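Local structure of Cj0977 (3BNV) at residues F71-Y76 / L106-H111. The protein is a virulence factor of Campylobacter jejuni under sigma28 control, not itself part of the flagellum, with a hot-dog fold and no established biochemical activity. Sequence-based numbering, arbitrary orientation.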
ATOM      1  N   PHE A  71      -1.783  -3.346   2.676  1.00 33.20           N
ATOM      2  CA  PHE A  71      -1.646  -1.989   3.176  1.00 33.22           C
ATOM      3  C   PHE A  71      -2.698  -1.108   2.522  1.00 33.16           C
ATOM      4  O   PHE A  71      -3.391  -0.364   3.194  1.00 33.27           O
ATOM      5  CB  PHE A  71      -0.256  -1.417   2.934  1.00 33.56           C
ATOM      6  CG  PHE A  71      -0.083   0.020   3.434  1.00 35.52           C
ATOM      7  CD1 PHE A  71      -0.306   1.099   2.605  1.00 34.67           C
ATOM      8  CD2 PHE A  71       0.302   0.281   4.744  1.00 36.63           C
ATOM      9  CE1 PHE A  71      -0.133   2.406   3.073  1.00 35.46           C
ATOM     10  CE2 PHE A  71       0.444   1.584   5.202  1.00 35.89           C
ATOM     11  CZ  PHE A  71       0.240   2.641   4.363  1.00 33.78           C
ATOM     12  N   ALA A  72      -2.852  -1.210   1.210  1.00 32.74           N
ATOM     13  CA  ALA A  72      -3.864  -0.414   0.563  1.00 32.48           C
ATOM     14  C   ALA A  72      -5.203  -0.587   1.249  1.00 32.76           C
ATOM     15  O   ALA A  72      -5.879   0.392   1.524  1.00 33.35           O
ATOM     16  CB  ALA A  72      -3.968  -0.767  -0.894  1.00 33.03           C
ATOM     17  N   ALA A  73      -5.603  -1.820   1.522  1.00 32.76           N
ATOM     18  CA  ALA A  73      -6.893  -2.036   2.139  1.00 32.68           C
ATOM     19  C   ALA A  73      -6.921  -1.344   3.519  1.00 32.98           C
ATOM     20  O   ALA A  73      -7.881  -0.656   3.865  1.00 33.02           O
ATOM     21  CB  ALA A  73      -7.172  -3.505   2.240  1.00 31.94           C
ATOM     22  N   ALA A  74      -5.847  -1.498   4.289  1.00 32.81           N
ATOM     23  CA  ALA A  74      -5.785  -0.874   5.602  1.00 32.69           C
ATOM     24  C   ALA A  74      -5.859   0.657   5.502  1.00 32.43           C
ATOM     25  O   ALA A  74      -6.508   1.336   6.310  1.00 32.17           O
ATOM     26  CB  ALA A  74      -4.537  -1.296   6.298  1.00 32.49           C
ATOM     27  N   ASN A  75      -5.185   1.186   4.503  1.00 32.26           N
ATOM     28  CA  ASN A  75      -5.170   2.597   4.232  1.00 32.25           C
ATOM     29  C   ASN A  75      -6.602   3.086   3.948  1.00 32.27           C
ATOM     30  O   ASN A  75      -7.064   4.121   4.452  1.00 32.62           O
ATOM     31  CB  ASN A  75      -4.209   2.817   3.068  1.00 32.08           C
ATOM     32  CG  ASN A  75      -4.021   4.266   2.701  1.00 33.17           C
ATOM     33  OD1 ASN A  75      -4.752   5.163   3.158  1.00 34.29           O
ATOM     34  ND2 ASN A  75      -3.055   4.508   1.833  1.00 31.27           N
ATOM     35  N   TYR A  76      -7.333   2.316   3.171  1.00 32.18           N
ATOM     36  CA  TYR A  76      -8.696   2.690   2.827  1.00 32.00           C
ATOM     37  C   TYR A  76      -9.625   2.636   4.053  1.00 31.86           C
ATOM     38  O   TYR A  76     -10.272   3.621   4.390  1.00 32.33           O
ATOM     39  CB  TYR A  76      -9.148   1.833   1.653  1.00 31.75           C
ATOM     40  CG  TYR A  76     -10.493   2.118   1.053  1.00 31.39           C
ATOM     41  CD1 TYR A  76     -11.273   1.087   0.585  1.00 31.68           C
ATOM     42  CD2 TYR A  76     -10.964   3.395   0.910  1.00 32.19           C
ATOM     43  CE1 TYR A  76     -12.504   1.322   0.007  1.00 32.51           C
ATOM     44  CE2 TYR A  76     -12.215   3.640   0.337  1.00 31.65           C
ATOM     45  CZ  TYR A  76     -12.976   2.601  -0.109  1.00 31.29           C
ATOM     46  OH  TYR A  76     -14.209   2.815  -0.685  1.00 30.84           O
ATOM     47  N   LEU A 106      -9.572 -11.025   2.969  1.00 32.17           N
ATOM     48  CA  LEU A 106      -9.128 -10.360   4.162  1.00 32.01           C
ATOM     49  C   LEU A 106     -10.265  -9.534   4.751  1.00 32.31           C
ATOM     50  O   LEU A 106     -10.985  -8.822   4.034  1.00 32.24           O
ATOM     51  CB  LEU A 106      -7.976  -9.453   3.797  1.00 32.01           C
ATOM     52  CG  LEU A 106      -7.341  -8.590   4.873  1.00 32.34           C
ATOM     53  CD1 LEU A 106      -6.555  -9.461   5.840  1.00 31.57           C
ATOM     54  CD2 LEU A 106      -6.431  -7.608   4.176  1.00 31.25           C
ATOM     55  N   GLU A 107     -10.435  -9.644   6.062  1.00 32.39           N
ATOM     56  CA  GLU A 107     -11.450  -8.881   6.769  1.00 32.56           C
ATOM     57  C   GLU A 107     -10.765  -7.820   7.665  1.00 32.38           C
ATOM     58  O   GLU A 107     -10.043  -8.156   8.589  1.00 32.52           O
ATOM     59  CB  GLU A 107     -12.321  -9.842   7.571  1.00 31.51           C
ATOM     60  CG  GLU A 107     -13.020 -10.836   6.696  1.00 31.66           C
ATOM     61  CD  GLU A 107     -13.932 -11.822   7.463  1.00 34.06           C
ATOM     62  OE1 GLU A 107     -13.636 -13.066   7.396  1.00 31.69           O
ATOM     63  OE2 GLU A 107     -14.931 -11.334   8.116  1.00 33.31           O
ATOM     64  N   LEU A 108     -10.967  -6.539   7.368  1.00 32.31           N
ATOM     65  CA  LEU A 108     -10.313  -5.482   8.136  1.00 32.17           C
ATOM     66  C   LEU A 108     -11.283  -4.729   9.058  1.00 32.02           C
ATOM     67  O   LEU A 108     -12.422  -4.483   8.696  1.00 31.94           O
ATOM     68  CB  LEU A 108      -9.596  -4.507   7.198  1.00 31.63           C
ATOM     69  CG  LEU A 108      -8.666  -5.140   6.160  1.00 32.53           C
ATOM     70  CD1 LEU A 108      -9.378  -5.596   4.882  1.00 31.85           C
ATOM     71  CD2 LEU A 108      -7.539  -4.196   5.785  1.00 33.26           C
ATOM     72  N   GLU A 109     -10.825  -4.388  10.255  1.00 32.09           N
ATOM     73  CA  GLU A 109     -11.564  -3.482  11.126  1.00 32.89           C
ATOM     74  C   GLU A 109     -10.665  -2.334  11.524  1.00 32.78           C
ATOM     75  O   GLU A 109      -9.483  -2.539  11.805  1.00 33.03           O
ATOM     76  CB  GLU A 109     -12.060  -4.166  12.391  1.00 32.71           C
ATOM     77  CG  GLU A 109     -13.034  -5.246  12.135  1.00 34.90           C
ATOM     78  CD  GLU A 109     -13.530  -5.885  13.411  1.00 37.84           C
ATOM     79  OE1 GLU A 109     -13.750  -7.123  13.398  1.00 40.14           O
ATOM     80  OE2 GLU A 109     -13.710  -5.164  14.424  1.00 38.33           O
ATOM     81  N   ALA A 110     -11.228  -1.135  11.564  1.00 32.65           N
ATOM     82  CA  ALA A 110     -10.470   0.069  11.932  1.00 32.52           C
ATOM     83  C   ALA A 110     -11.151   0.820  13.055  1.00 32.58           C
ATOM     84  O   ALA A 110     -12.363   1.022  13.022  1.00 32.86           O
ATOM     85  CB  ALA A 110     -10.316   0.979  10.711  1.00 32.51           C
ATOM     86  N   HIS A 111     -10.383   1.235  14.053  1.00 32.77           N
ATOM     87  CA  HIS A 111     -10.931   1.989  15.183  1.00 32.54           C
ATOM     88  C   HIS A 111     -10.048   3.193  15.398  1.00 32.87           C
ATOM     89  O   HIS A 111      -8.830   3.047  15.576  1.00 33.00           O
ATOM     90  CB  HIS A 111     -10.919   1.157  16.440  1.00 32.26           C
ATOM     91  CG  HIS A 111     -11.727  -0.093  16.355  1.00 32.54           C
ATOM     92  ND1 HIS A 111     -13.025  -0.170  16.816  1.00 32.88           N
ATOM     93  CD2 HIS A 111     -11.412  -1.328  15.900  1.00 32.58           C
ATOM     94  CE1 HIS A 111     -13.485  -1.396  16.626  1.00 33.48           C
ATOM     95  NE2 HIS A 111     -12.518  -2.123  16.089  1.00 33.64           N
TER
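Leu108 meets helix 67-82 with both of its methyl groups in van der Waals contact with Ala73: CD2 of Leu108 lies 3.6 Å and CD1 of Leu108 4.0 Å from Ala73 CB. CD2 of Leu108 also reaches Ala74, 3.5 Å from its backbone N and 4.2 Å from its CB. A chi1 of -51° turns CG of Leu108 to the side opposite its own carbonyl carbon, and from there the two methyls extend to Ala73. With alanines on the helix, the backbones come near: Ala74 CA and Leu108 CA are 6.9 Å apart. This is the core of a hot-dog fold, in which an antiparallel sheet wraps a central helix; strand 105-112, between 46-52 and 120-129, contributes to the face that packs on the helix. Against segment 71-76 the neighbours of Leu108 fit less closely: Leu106 CD2 is 4.6 Å from Ala73 CB, and Ala110 CB is 5.8 Å from the carbonyl O of Ala74. Leu106 packs instead on Ile70, and Ala110 on Val77 and Ser81 of the same helix. The alternate residues Glu107, Glu109 and His111 belong to the other face of the sheet, where the two glutamates are partly exposed and His111 is exposed, its ring meeting that of Tyr46.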